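Local structure of receptor-like protein kinase ANXUR1 (Arabidopsis thaliana, 6FIG) at residues D101-S106 with N377-N382; T96-D101 with K139-D144; A183-M188 with F370-M375; L75-F80 with V123-L128. The protein is a plant receptor kinase whose tandem malectin-like ectodomain, involved in reproduction, probably senses signals outside the cell and passes them to a cytoplasmic kinase domain. All coordinates share one frame; numbering follows the deposited sequence.

Overall arrangement
Interactions 2 and 4 lie in the two facing sheets of a malectin-like beta-sandwich, and interaction 1 lays the tail 377-382 along its edge. Interactions 1 and 2 adjoin in the five-stranded sheet, their centres about 9 Å apart. Opposite them, strand 122-128 of interaction 4 pairs with 185-192, which in interaction 3 pairs with 363-372; S127 N and L185 O are 2.8 Å apart, and S187 OG meets E125 OE1. Between the sheets, L104 CD1 packs on L76 CD2 and V97 CG1 on L78 CD1. Interactions 1 and 3 join where K371 NZ reaches L378 O at 2.8 Å. Glycan touches interaction 1 at N382; a calcium ion lies about 7 Å from the Y79 side chain in interaction 4.

Interaction 1: residues D101-S106 with N377-N382; sequences DVTLLS and NLAGPN. With NAG (2-acetamido-2-deoxy-beta-D-glucopyranose), chain C.
T103 and N377 form a single beta bridge by which the tail 377-382 is laid along strand 102-108, at the edge of the five-stranded sheet of a malectin-like beta-sandwich. L378 N donates to T103 O at 2.8 Å, nearly along the C=O axis. Beside the bridge, T103 CG2 lies 3.6 Å from N377 OD1. The methyl of A379 presses into the backbone where the strand turns its corner, its CB 3.5 Å from S106 N, and L378 CD1 closes the inner side against V102 CG1 and L104 CD2. N377 ties the tail to itself: with CG anti to the backbone N (chi1 174°), its amide folds back in an Asx turn, A379 N giving to OD1 from above the carbonyl plane while ND2 returns a bond to A379 O. L104 and L105 both face V97 in a classic beta bulge. Past A379 the two chains part, one water linking S106 N to G380 O and a second lying between S106 O and G380 O. N382, anchored by N107 O and S109 N, turns its amide to the glycan, where ND2 makes a weak bond to O5 of NAG at 3.1 Å.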
loop_
_atom_site.group_PDB
_atom_site.type_symbol
_atom_site.label_atom_id
_atom_site.label_comp_id
_atom_site.label_asym_id
_atom_site.label_seq_id
_atom_site.Cartn_x
_atom_site.Cartn_y
_atom_site.Cartn_z
ATOM N N ASP A 101 25.123 8.719 8.421
ATOM C CA ASP A 101 26.492 9.049 8.048
ATOM C C ASP A 101 26.689 9.209 6.512
ATOM O O ASP A 101 27.827 9.281 6.067
ATOM C CB ASP A 101 27.468 8.000 8.625
ATOM C CG ASP A 101 27.266 6.586 8.063
ATOM O OD1 ASP A 101 28.151 5.730 8.337
ATOM O OD2 ASP A 101 26.263 6.285 7.366
ATOM N N VAL A 102 25.601 9.288 5.735
ATOM C CA VAL A 102 25.685 9.354 4.258
ATOM C C VAL A 102 25.377 10.796 3.822
ATOM O O VAL A 102 24.304 11.316 4.141
ATOM C CB VAL A 102 24.688 8.366 3.580
ATOM C CG1 VAL A 102 24.866 8.367 2.066
ATOM C CG2 VAL A 102 24.879 6.936 4.104
ATOM N N THR A 103 26.291 11.432 3.107
ATOM C CA THR A 103 26.023 12.739 2.522
ATOM C C THR A 103 25.290 12.565 1.205
ATOM O O THR A 103 25.801 11.909 0.278
ATOM C CB THR A 103 27.299 13.563 2.300
ATOM O OG1 THR A 103 27.941 13.816 3.565
ATOM C CG2 THR A 103 26.968 14.901 1.639
ATOM N N LEU A 104 24.095 13.130 1.120
ATOM C CA LEU A 104 23.237 13.038 -0.058
ATOM C C LEU A 104 23.425 14.224 -0.966
ATOM O O LEU A 104 23.549 14.077 -2.196
ATOM C CB LEU A 104 21.757 12.957 0.359
ATOM C CG LEU A 104 21.451 11.877 1.393
ATOM C CD1 LEU A 104 19.994 11.934 1.792
ATOM C CD2 LEU A 104 21.831 10.485 0.922
ATOM N N LEU A 105 23.390 15.411 -0.369
ATOM C CA LEU A 105 23.468 16.658 -1.096
ATOM C C LEU A 105 24.459 17.560 -0.395
ATOM O O LEU A 105 24.551 17.539 0.831
ATOM C CB LEU A 105 22.101 17.316 -1.129
ATOM C CG LEU A 105 21.008 16.565 -1.860
ATOM C CD1 LEU A 105 19.647 17.184 -1.538
ATOM C CD2 LEU A 105 21.276 16.557 -3.343
ATOM N N SER A 106 25.203 18.363 -1.153
ATOM C CA SER A 106 26.249 19.226 -0.601
ATOM C C SER A 106 26.368 20.434 -1.508
ATOM O O SER A 106 26.456 20.268 -2.735
ATOM C CB SER A 106 27.593 18.500 -0.505
ATOM O OG SER A 106 28.621 19.338 0.021
ATOM N N ASN A 377 29.489 9.266 0.290
ATOM C CA ASN A 377 28.979 10.454 -0.358
ATOM C C ASN A 377 28.293 10.096 -1.657
ATOM O O ASN A 377 28.780 9.254 -2.423
ATOM C CB ASN A 377 30.109 11.444 -0.667
ATOM C CG ASN A 377 29.621 12.622 -1.483
ATOM O OD1 ASN A 377 28.772 13.398 -1.036
ATOM N ND2 ASN A 377 30.093 12.722 -2.718
ATOM N N LEU A 378 27.160 10.746 -1.899
ATOM C CA LEU A 378 26.432 10.701 -3.163
ATOM C C LEU A 378 26.244 12.090 -3.779
ATOM O O LEU A 378 25.659 12.227 -4.847
ATOM C CB LEU A 378 25.066 10.047 -2.924
ATOM C CG LEU A 378 25.098 8.532 -2.660
ATOM C CD1 LEU A 378 23.809 8.023 -2.030
ATOM C CD2 LEU A 378 25.349 7.788 -3.974
ATOM N N ALA A 379 26.707 13.144 -3.121
ATOM C CA ALA A 379 26.486 14.495 -3.617
ATOM C C ALA A 379 27.367 14.784 -4.815
ATOM O O ALA A 379 28.564 14.490 -4.801
ATOM C CB ALA A 379 26.770 15.526 -2.525
ATOM N N GLY A 380 26.765 15.429 -5.810
ATOM C CA GLY A 380 27.457 15.916 -6.991
ATOM C C GLY A 380 27.358 17.420 -7.088
ATOM O O GLY A 380 26.730 18.077 -6.246
ATOM N N PRO A 381 28.020 18.009 -8.090
ATOM C CA PRO A 381 27.918 19.455 -8.229
ATOM C C PRO A 381 26.577 19.875 -8.822
ATOM O O PRO A 381 25.817 19.024 -9.343
ATOM C CB PRO A 381 29.060 19.790 -9.178
ATOM C CG PRO A 381 29.251 18.566 -9.996
ATOM C CD PRO A 381 28.866 17.401 -9.135
ATOM N N ASN A 382 26.276 21.167 -8.741
ATOM C CA ASN A 382 25.092 21.678 -9.405
ATOM C C ASN A 382 25.417 21.708 -10.895
ATOM O O ASN A 382 26.562 21.961 -11.264
ATOM C CB ASN A 382 24.708 23.063 -8.910
ATOM C CG ASN A 382 24.424 23.088 -7.418
ATOM O OD1 ASN A 382 23.546 22.371 -6.921
ATOM N ND2 ASN A 382 25.158 23.927 -6.701
HETATM C C1 NAG C . 28.338 25.819 -4.939
HETATM C C2 NAG C . 29.817 26.038 -5.225
HETATM C C3 NAG C . 30.026 27.229 -6.157
HETATM C C4 NAG C . 29.126 27.137 -7.384
HETATM C C5 NAG C . 27.675 26.961 -6.954
HETATM C C6 NAG C . 26.707 26.808 -8.126
HETATM C C7 NAG C . 31.219 25.345 -3.325
HETATM C C8 NAG C . 31.808 25.793 -2.021
HETATM N N2 NAG C . 30.493 26.266 -3.960
HETATM O O3 NAG C . 31.398 27.305 -6.553
HETATM O O4 NAG C . 29.275 28.363 -8.125
HETATM O O5 NAG C . 27.575 25.789 -6.144
HETATM O O6 NAG C . 27.004 25.617 -8.859
HETATM O O7 NAG C . 31.418 24.230 -3.756
HETATM O O HOH W 1 24.558 17.976 -4.097
HETATM O O HOH W 2 26.141 20.741 -5.465
#

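Interaction 2: residues T96-D101 with K139-D144; sequences TVEAND and KFTPSD
V97 and F140 form the tightly packed side of this antiparallel strand pair, pointing together from the sheet into the sandwich interior. The two branches of V97 share the work: CG2, beside the backbone N, touches F140 CE2 at 3.7 Å, while CG1, anti to that N (chi1 -176°), lies over one face of the ring, offset toward the rim. Inward, V97 packs on L78 of strand 73-80, and the F140 ring meets that of F58. The backbones are stitched on both sides of this non-hydrogen-bonded pair. T96 and T141 exchange two bonds, T96 N reaching T141 O at 2.9 Å, and E98 and K139 exchange two more, with K139 N 2.9 Å from E98 O.

The opposite face, carrying T96, E98, K139 and T141, is looser and wet. E98 and K139 run alongside each other, but only the carbon chain of the lysine approaches, its CD 3.9 Å from E98 OE1; the charged atoms OE1 and NZ stay 5.3 Å apart, so any attraction is probably modest. Water fills in between. One molecule gathers E98 OE1, K139 O and T141 OG1, and another links T96 OG1 to T141 O. With its apolar V97 and F140 side turned to the facing strand 73-80 and its hydrated side turned outward, the pair fits one sheet of a malectin-like beta-sandwich.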
loop_
_atom_site.group_PDB
_atom_site.type_symbol
_atom_site.label_atom_id
_atom_site.label_comp_id
_atom_site.label_asym_id
_atom_site.label_seq_id
_atom_site.Cartn_x
_atom_site.Cartn_y
_atom_site.Cartn_z
ATOM N N THR A 96 23.418 21.342 2.612
ATOM C CA THR A 96 23.818 19.964 2.690
ATOM C C THR A 96 22.681 19.182 3.308
ATOM O O THR A 96 21.954 19.686 4.165
ATOM C CB THR A 96 25.110 19.831 3.536
ATOM O OG1 THR A 96 26.183 20.506 2.867
ATOM C CG2 THR A 96 25.527 18.381 3.821
ATOM N N VAL A 97 22.508 17.942 2.856
ATOM C CA VAL A 97 21.616 16.999 3.518
ATOM C C VAL A 97 22.386 15.714 3.748
ATOM O O VAL A 97 23.011 15.168 2.800
ATOM C CB VAL A 97 20.335 16.683 2.720
ATOM C CG1 VAL A 97 19.419 15.774 3.538
ATOM C CG2 VAL A 97 19.633 17.961 2.269
ATOM N N GLU A 98 22.276 15.198 4.961
ATOM C CA GLU A 98 22.886 13.958 5.372
ATOM C C GLU A 98 21.819 13.038 5.934
ATOM O O GLU A 98 20.870 13.500 6.602
ATOM C CB GLU A 98 23.940 14.218 6.435
ATOM C CG GLU A 98 25.157 14.979 5.945
ATOM C CD GLU A 98 25.934 15.594 7.095
ATOM O OE1 GLU A 98 25.494 16.630 7.656
ATOM O OE2 GLU A 98 26.981 15.033 7.461
ATOM N N ALA A 99 21.966 11.740 5.690
ATOM C CA ALA A 99 21.072 10.731 6.267
ATOM C C ALA A 99 21.963 9.759 7.000
ATOM O O ALA A 99 22.722 8.984 6.389
ATOM C CB ALA A 99 20.248 10.023 5.202
ATOM N N ASN A 100 21.873 9.811 8.319
ATOM C CA ASN A 100 22.843 9.221 9.198
ATOM C C ASN A 100 24.257 9.656 8.764
ATOM O O ASN A 100 24.524 10.865 8.706
ATOM C CB ASN A 100 22.574 7.724 9.367
ATOM C CG ASN A 100 21.287 7.452 10.164
ATOM O OD1 ASN A 100 20.638 8.381 10.646
ATOM N ND2 ASN A 100 20.927 6.170 10.327
ATOM N N ASP A 101 25.123 8.719 8.421
ATOM C CA ASP A 101 26.492 9.049 8.048
ATOM C C ASP A 101 26.689 9.209 6.512
ATOM O O ASP A 101 27.827 9.281 6.067
ATOM C CB ASP A 101 27.468 8.000 8.625
ATOM C CG ASP A 101 27.266 6.586 8.063
ATOM O OD1 ASP A 101 28.151 5.730 8.337
ATOM O OD2 ASP A 101 26.263 6.285 7.366
ATOM N N LYS A 139 19.611 15.357 8.378
ATOM C CA LYS A 139 20.143 16.648 8.827
ATOM C C LYS A 139 20.266 17.599 7.663
ATOM O O LYS A 139 20.928 17.268 6.659
ATOM C CB LYS A 139 21.505 16.490 9.484
ATOM C CG LYS A 139 22.077 17.809 9.983
ATOM C CD LYS A 139 23.341 17.620 10.789
ATOM C CE LYS A 139 23.519 18.821 11.690
ATOM N NZ LYS A 139 24.847 18.924 12.341
ATOM N N PHE A 140 19.645 18.774 7.799
ATOM C CA PHE A 140 19.729 19.865 6.849
ATOM C C PHE A 140 20.668 20.931 7.382
ATOM O O PHE A 140 20.437 21.460 8.458
ATOM C CB PHE A 140 18.338 20.479 6.598
ATOM C CG PHE A 140 17.425 19.593 5.806
ATOM C CD1 PHE A 140 16.767 18.525 6.407
ATOM C CD2 PHE A 140 17.237 19.793 4.426
ATOM C CE1 PHE A 140 15.923 17.695 5.676
ATOM C CE2 PHE A 140 16.397 18.971 3.694
ATOM C CZ PHE A 140 15.748 17.902 4.305
ATOM N N THR A 141 21.723 21.262 6.646
ATOM C CA THR A 141 22.700 22.245 7.078
ATOM C C THR A 141 22.886 23.320 6.023
ATOM O O THR A 141 23.500 23.050 4.987
ATOM C CB THR A 141 24.072 21.611 7.345
ATOM O OG1 THR A 141 23.918 20.558 8.286
ATOM C CG2 THR A 141 25.067 22.650 7.860
ATOM N N PRO A 142 22.379 24.545 6.266
ATOM C CA PRO A 142 22.642 25.652 5.349
ATOM C C PRO A 142 24.148 25.842 5.129
ATOM O O PRO A 142 24.944 25.610 6.054
ATOM C CB PRO A 142 22.037 26.866 6.078
ATOM C CG PRO A 142 20.978 26.282 6.935
ATOM C CD PRO A 142 21.519 24.961 7.395
ATOM N N SER A 143 24.543 26.229 3.922
ATOM C CA SER A 143 25.948 26.457 3.628
ATOM C C SER A 143 26.545 27.508 4.578
ATOM O O SER A 143 25.979 28.577 4.749
ATOM C CB SER A 143 26.134 26.955 2.194
ATOM O OG SER A 143 27.486 27.331 1.963
ATOM N N ASP A 144 27.690 27.190 5.166
ATOM C CA ASP A 144 28.418 28.156 5.980
ATOM C C ASP A 144 29.335 29.060 5.150
ATOM O O ASP A 144 30.104 29.834 5.721
ATOM C CB ASP A 144 29.183 27.460 7.127
ATOM C CG ASP A 144 30.356 26.594 6.653
ATOM O OD1 ASP A 144 30.608 26.449 5.435
ATOM O OD2 ASP A 144 31.039 26.049 7.546
HETATM O O HOH W 3 26.174 22.791 4.326
HETATM O O HOH W 4 23.619 18.303 6.782
#

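Interaction 3: residues A183-M188 with F370-M375; sequences ANLQSM and FKMDTM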
loop_
_atom_site.group_PDB
_atom_site.type_symbol
_atom_site.label_atom_id
_atom_site.label_comp_id
_atom_site.label_asym_id
_atom_site.label_seq_id
_atom_site.Cartn_x
_atom_site.Cartn_y
_atom_site.Cartn_z
ATOM N N ALA A 183 25.543 -1.136 -0.529
ATOM C CA ALA A 183 25.820 0.201 -1.017
ATOM C C ALA A 183 24.651 1.133 -0.717
ATOM O O ALA A 183 23.505 0.685 -0.592
ATOM C CB ALA A 183 26.101 0.176 -2.501
ATOM N N ASN A 184 24.964 2.414 -0.617
ATOM C CA ASN A 184 23.966 3.476 -0.664
ATOM C C ASN A 184 23.926 3.970 -2.083
ATOM O O ASN A 184 24.994 4.177 -2.687
ATOM C CB ASN A 184 24.339 4.596 0.299
ATOM C CG ASN A 184 24.405 4.107 1.722
ATOM O OD1 ASN A 184 23.369 3.714 2.301
ATOM N ND2 ASN A 184 25.611 4.081 2.295
ATOM N N LEU A 185 22.725 4.098 -2.648
ATOM C CA LEU A 185 22.572 4.404 -4.058
ATOM C C LEU A 185 21.696 5.615 -4.217
ATOM O O LEU A 185 20.803 5.851 -3.390
ATOM C CB LEU A 185 21.917 3.237 -4.808
ATOM C CG LEU A 185 22.522 1.843 -4.676
ATOM C CD1 LEU A 185 21.563 0.809 -5.283
ATOM C CD2 LEU A 185 23.837 1.777 -5.393
ATOM N N GLN A 186 21.942 6.383 -5.255
ATOM C CA GLN A 186 21.003 7.410 -5.717
ATOM C C GLN A 186 20.375 6.933 -7.018
ATOM O O GLN A 186 21.087 6.552 -7.955
ATOM C CB GLN A 186 21.702 8.739 -5.933
ATOM C CG GLN A 186 20.791 9.844 -6.451
ATOM C CD GLN A 186 21.471 11.170 -6.646
ATOM O OE1 GLN A 186 22.676 11.339 -6.388
ATOM N NE2 GLN A 186 20.696 12.140 -7.123
ATOM N N SER A 187 19.053 7.026 -7.094
ATOM C CA SER A 187 18.315 6.744 -8.324
ATOM C C SER A 187 18.466 7.896 -9.269
ATOM O O SER A 187 18.038 8.998 -8.974
ATOM C CB SER A 187 16.834 6.523 -8.023
ATOM O OG SER A 187 16.689 5.466 -7.108
ATOM N N MET A 188 19.135 7.678 -10.401
ATOM C CA MET A 188 19.377 8.763 -11.332
ATOM C C MET A 188 18.292 8.841 -12.391
ATOM O O MET A 188 17.852 9.917 -12.740
ATOM C CB MET A 188 20.753 8.617 -12.000
ATOM C CG MET A 188 21.904 8.422 -11.034
ATOM S SD MET A 188 22.152 9.835 -9.917
ATOM C CE MET A 188 22.724 11.105 -11.022
ATOM N N PHE A 370 21.628 3.787 -11.371
ATOM C CA PHE A 370 21.921 4.127 -9.962
ATOM C C PHE A 370 23.363 4.585 -9.779
ATOM O O PHE A 370 24.283 4.001 -10.341
ATOM C CB PHE A 370 21.723 2.900 -9.096
ATOM C CG PHE A 370 20.347 2.328 -9.182
ATOM C CD1 PHE A 370 19.292 2.890 -8.463
ATOM C CD2 PHE A 370 20.097 1.227 -9.981
ATOM C CE1 PHE A 370 18.013 2.359 -8.574
ATOM C CE2 PHE A 370 18.819 0.705 -10.077
ATOM C CZ PHE A 370 17.792 1.272 -9.382
ATOM N N LYS A 371 23.551 5.640 -8.995
ATOM C CA LYS A 371 24.881 6.050 -8.530
ATOM C C LYS A 371 25.240 5.313 -7.267
ATOM O O LYS A 371 24.451 5.324 -6.336
ATOM C CB LYS A 371 24.860 7.541 -8.226
ATOM C CG LYS A 371 26.175 8.145 -7.803
ATOM C CD LYS A 371 25.960 9.529 -7.203
ATOM C CE LYS A 371 25.591 10.557 -8.248
ATOM N NZ LYS A 371 25.195 11.817 -7.586
ATOM N N MET A 372 26.419 4.725 -7.201
ATOM C CA MET A 372 26.907 4.109 -5.976
ATOM C C MET A 372 27.653 5.143 -5.148
ATOM O O MET A 372 28.345 6.010 -5.697
ATOM C CB MET A 372 27.871 2.969 -6.300
ATOM C CG MET A 372 27.256 1.882 -7.142
ATOM S SD MET A 372 28.357 0.474 -7.329
ATOM C CE MET A 372 28.351 -0.196 -5.668
ATOM N N ASP A 373 27.551 5.039 -3.823
ATOM C CA ASP A 373 28.296 5.942 -2.959
ATOM C C ASP A 373 29.804 5.672 -2.990
ATOM O O ASP A 373 30.249 4.532 -3.159
ATOM C CB ASP A 373 27.738 6.010 -1.513
ATOM C CG ASP A 373 27.827 4.685 -0.718
ATOM O OD1 ASP A 373 27.654 3.568 -1.270
ATOM O OD2 ASP A 373 27.988 4.792 0.532
ATOM N N THR A 374 30.568 6.755 -2.859
ATOM C CA THR A 374 32.024 6.736 -2.696
ATOM C C THR A 374 32.334 7.594 -1.473
ATOM O O THR A 374 31.887 8.731 -1.408
ATOM C CB THR A 374 32.739 7.348 -3.915
ATOM O OG1 THR A 374 32.650 6.440 -5.015
ATOM C CG2 THR A 374 34.227 7.605 -3.630
ATOM N N MET A 375 33.097 7.047 -0.533
ATOM C CA MET A 375 33.477 7.760 0.707
ATOM C C MET A 375 32.222 8.270 1.464
ATOM O O MET A 375 32.199 9.394 1.959
ATOM C CB MET A 375 34.479 8.898 0.401
ATOM C CG MET A 375 35.852 8.453 -0.131
ATOM S SD MET A 375 36.851 7.435 0.990
ATOM C CE MET A 375 36.908 8.420 2.478
#
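Strands 185-188 and 370-372 run antiparallel at 153°, with Q186 and K371 as the hydrogen-bonded pair between the non-hydrogen-bonded pairs L185-M372 and S187-F370. This pairing fixes the end of strand 363-372 to strand 185-192 within the tandem malectin-like ectodomain. Q186 and K371 also meet by their side chains. The glutamine stands fully extended, and the lysine, bent at chi3 (-72°), brings NZ to 2.8 Å from Q186 OE1. That ammonium has further partners in D275, by a salt bridge, and L378 O, and it makes a cation-pi contact with F278; this buried charge is thus closely surrounded. M188 crosses the lysine stem, its SD 3.9 Å from K371 CE.

On the other face the two side chains of L185 and M372 lie side by side, L185 CD2 lying 3.8 Å from M372 CG, and the M372 methyl reaches A183 CB. S187 OG sits at the edge of the F370 ring, 3.7 Å from CE1, though its hydrogen bond goes to E125.

Where the strands end, N184 and D373 continue the pairing. D373 N gives to N184 O at 2.9 Å, and the carboxylate answers with both oxygens, OD1 taking N184 N. The amide of N184, its OD1 held by A129 N, stands at 76° to the carboxylate, and N184 ND2 comes from above the carboxylate plane to D373 OD2 at 3.0 Å.

Interaction 4: residues L75-F80 with V123-L128; sequences LLRLYF and VKEYSL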
loop_
_atom_site.group_PDB
_atom_site.type_symbol
_atom_site.label_atom_id
_atom_site.label_comp_id
_atom_site.label_asym_id
_atom_site.label_seq_id
_atom_site.Cartn_x
_atom_site.Cartn_y
_atom_site.Cartn_z
ATOM N N LEU A 75 14.058 3.349 0.895
ATOM C CA LEU A 75 14.019 4.452 -0.034
ATOM C C LEU A 75 13.802 5.743 0.735
ATOM O O LEU A 75 12.966 5.800 1.655
ATOM C CB LEU A 75 12.883 4.328 -1.039
ATOM C CG LEU A 75 13.013 3.370 -2.170
ATOM C CD1 LEU A 75 11.753 3.339 -3.023
ATOM C CD2 LEU A 75 14.235 3.646 -3.044
ATOM N N LEU A 76 14.573 6.761 0.388
ATOM C CA LEU A 76 14.404 8.105 0.922
ATOM C C LEU A 76 14.193 9.007 -0.253
ATOM O O LEU A 76 15.034 9.026 -1.179
ATOM C CB LEU A 76 15.627 8.543 1.715
ATOM C CG LEU A 76 15.706 10.020 2.102
ATOM C CD1 LEU A 76 14.622 10.379 3.116
ATOM C CD2 LEU A 76 17.067 10.351 2.696
ATOM N N ARG A 77 13.110 9.772 -0.256
ATOM C CA ARG A 77 12.884 10.778 -1.259
ATOM C C ARG A 77 12.808 12.160 -0.647
ATOM O O ARG A 77 12.176 12.335 0.393
ATOM C CB ARG A 77 11.581 10.552 -2.009
ATOM C CG ARG A 77 11.587 9.284 -2.824
ATOM C CD ARG A 77 10.272 9.053 -3.507
ATOM N NE ARG A 77 10.306 7.765 -4.185
ATOM C CZ ARG A 77 9.306 6.893 -4.236
ATOM N NH1 ARG A 77 8.141 7.118 -3.654
ATOM N NH2 ARG A 77 9.492 5.737 -4.861
ATOM N N LEU A 78 13.414 13.110 -1.329
ATOM C CA LEU A 78 13.408 14.513 -0.935
ATOM C C LEU A 78 12.801 15.306 -2.085
ATOM O O LEU A 78 13.274 15.218 -3.228
ATOM C CB LEU A 78 14.828 14.994 -0.660
ATOM C CG LEU A 78 15.596 14.180 0.386
ATOM C CD1 LEU A 78 16.995 14.703 0.521
ATOM C CD2 LEU A 78 14.904 14.194 1.746
ATOM N N TYR A 79 11.745 16.063 -1.785
ATOM C CA TYR A 79 10.993 16.844 -2.776
ATOM C C TYR A 79 11.323 18.319 -2.607
ATOM O O TYR A 79 11.216 18.851 -1.492
ATOM C CB TYR A 79 9.482 16.661 -2.585
ATOM C CG TYR A 79 8.949 15.268 -2.888
ATOM C CD1 TYR A 79 9.264 14.173 -2.091
ATOM C CD2 TYR A 79 8.110 15.058 -3.985
ATOM C CE1 TYR A 79 8.782 12.901 -2.384
ATOM C CE2 TYR A 79 7.603 13.794 -4.281
ATOM C CZ TYR A 79 7.934 12.722 -3.477
ATOM O OH TYR A 79 7.416 11.482 -3.802
ATOM N N PHE A 80 11.674 18.972 -3.707
ATOM C CA PHE A 80 12.019 20.383 -3.704
ATOM C C PHE A 80 11.271 21.148 -4.790
ATOM O O PHE A 80 11.200 20.704 -5.937
ATOM C CB PHE A 80 13.508 20.538 -3.958
ATOM C CG PHE A 80 14.379 19.854 -2.949
ATOM C CD1 PHE A 80 14.549 20.387 -1.691
ATOM C CD2 PHE A 80 15.039 18.657 -3.268
ATOM C CE1 PHE A 80 15.370 19.753 -0.767
ATOM C CE2 PHE A 80 15.855 18.029 -2.347
ATOM C CZ PHE A 80 16.028 18.579 -1.097
ATOM N N VAL A 123 12.675 15.636 -7.465
ATOM C CA VAL A 123 12.562 14.577 -6.484
ATOM C C VAL A 123 13.899 13.828 -6.499
ATOM O O VAL A 123 14.276 13.217 -7.514
ATOM C CB VAL A 123 11.414 13.594 -6.765
ATOM C CG1 VAL A 123 11.275 12.604 -5.615
ATOM C CG2 VAL A 123 10.106 14.333 -7.035
ATOM N N LYS A 124 14.635 13.914 -5.408
ATOM C CA LYS A 124 15.869 13.182 -5.234
ATOM C C LYS A 124 15.503 11.891 -4.529
ATOM O O LYS A 124 14.811 11.916 -3.524
ATOM C CB LYS A 124 16.877 13.960 -4.385
ATOM C CG LYS A 124 17.285 15.321 -4.919
ATOM C CD LYS A 124 18.207 15.237 -6.103
ATOM C CE LYS A 124 18.769 16.625 -6.391
ATOM N NZ LYS A 124 19.768 16.658 -7.472
ATOM N N GLU A 125 15.951 10.739 -5.041
ATOM C CA GLU A 125 15.616 9.470 -4.452
ATOM C C GLU A 125 16.881 8.681 -4.190
ATOM O O GLU A 125 17.748 8.571 -5.098
ATOM C CB GLU A 125 14.705 8.662 -5.380
ATOM C CG GLU A 125 14.316 7.301 -4.833
ATOM C CD GLU A 125 13.473 6.500 -5.791
ATOM O OE1 GLU A 125 14.078 5.725 -6.536
ATOM O OE2 GLU A 125 12.228 6.611 -5.792
ATOM N N TYR A 126 16.958 8.100 -3.007
ATOM C CA TYR A 126 18.102 7.338 -2.550
ATOM C C TYR A 126 17.641 6.002 -2.016
ATOM O O TYR A 126 16.535 5.885 -1.504
ATOM C CB TYR A 126 18.853 8.112 -1.467
ATOM C CG TYR A 126 19.211 9.486 -1.897
ATOM C CD1 TYR A 126 20.394 9.734 -2.618
ATOM C CD2 TYR A 126 18.378 10.564 -1.634
ATOM C CE1 TYR A 126 20.710 11.000 -3.053
ATOM C CE2 TYR A 126 18.681 11.830 -2.063
ATOM C CZ TYR A 126 19.849 12.054 -2.776
ATOM O OH TYR A 126 20.148 13.300 -3.235
ATOM N N SER A 127 18.504 4.993 -2.109
ATOM C CA SER A 127 18.292 3.717 -1.474
ATOM C C SER A 127 19.413 3.515 -0.473
ATOM O O SER A 127 20.590 3.382 -0.851
ATOM C CB SER A 127 18.242 2.551 -2.457
ATOM O OG SER A 127 18.073 1.329 -1.753
ATOM N N LEU A 128 19.037 3.541 0.799
ATOM C CA LEU A 128 19.987 3.541 1.906
ATOM C C LEU A 128 20.156 2.142 2.460
ATOM O O LEU A 128 19.171 1.507 2.876
ATOM C CB LEU A 128 19.493 4.478 3.004
ATOM C CG LEU A 128 19.263 5.930 2.560
ATOM C CD1 LEU A 128 18.733 6.750 3.733
ATOM C CD2 LEU A 128 20.538 6.546 1.985
#
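E125 OE2 is gripped twice by R77, side-on, in a salt bridge buried on one face of a strand pair. R77 NE gives the shorter bond, 2.8 Å to E125 OE2 on its anti lone pair, and R77 NH2 reaches the same oxygen at 3.0 Å, meeting it almost head-on to its C-O bond. Both bonds lie in the guanidinium plane, with the carboxylate turned 31° from it. The two chains stand side by side: E125 has CG anti to the backbone N (chi1 179°) and R77 is extended from CG to NE, which brings their ends level. The other carboxylate oxygen, OE1, is held by S187 OG and R190, while R77 NH1 pairs with E157, so the charges form a network that should favour their ionised states. L75 CD2 packs across the E125 carboxylate, 4.0 Å from CD.

Further along this face V123 lies against Y79. V123 CG1 sits over the centre of the Y79 ring, 4.0 Å from the centroid, in a CH-pi contact, while CG2 touches CD2 of the tyrosine; E157 takes the hydroxyl. The reverse face is mostly apolar, with the K124 ammonium and the Y126 hydroxyl at its side-chain ends. L76 CD2 meets L128 CD1, L78 CD1 approaches Y126 CE2, and K124 lays CG at the edge of the F80 ring, in its plane.

Backbone bonds at L76-Y126 and L78-K124 hold the antiparallel pair together. Strand 73-80 is flanked on its other side by 151-161, and 122-128 by 185-192; L76, L78 and Y126 pack inward on strands 95-99 and 102-108 of the facing sheet.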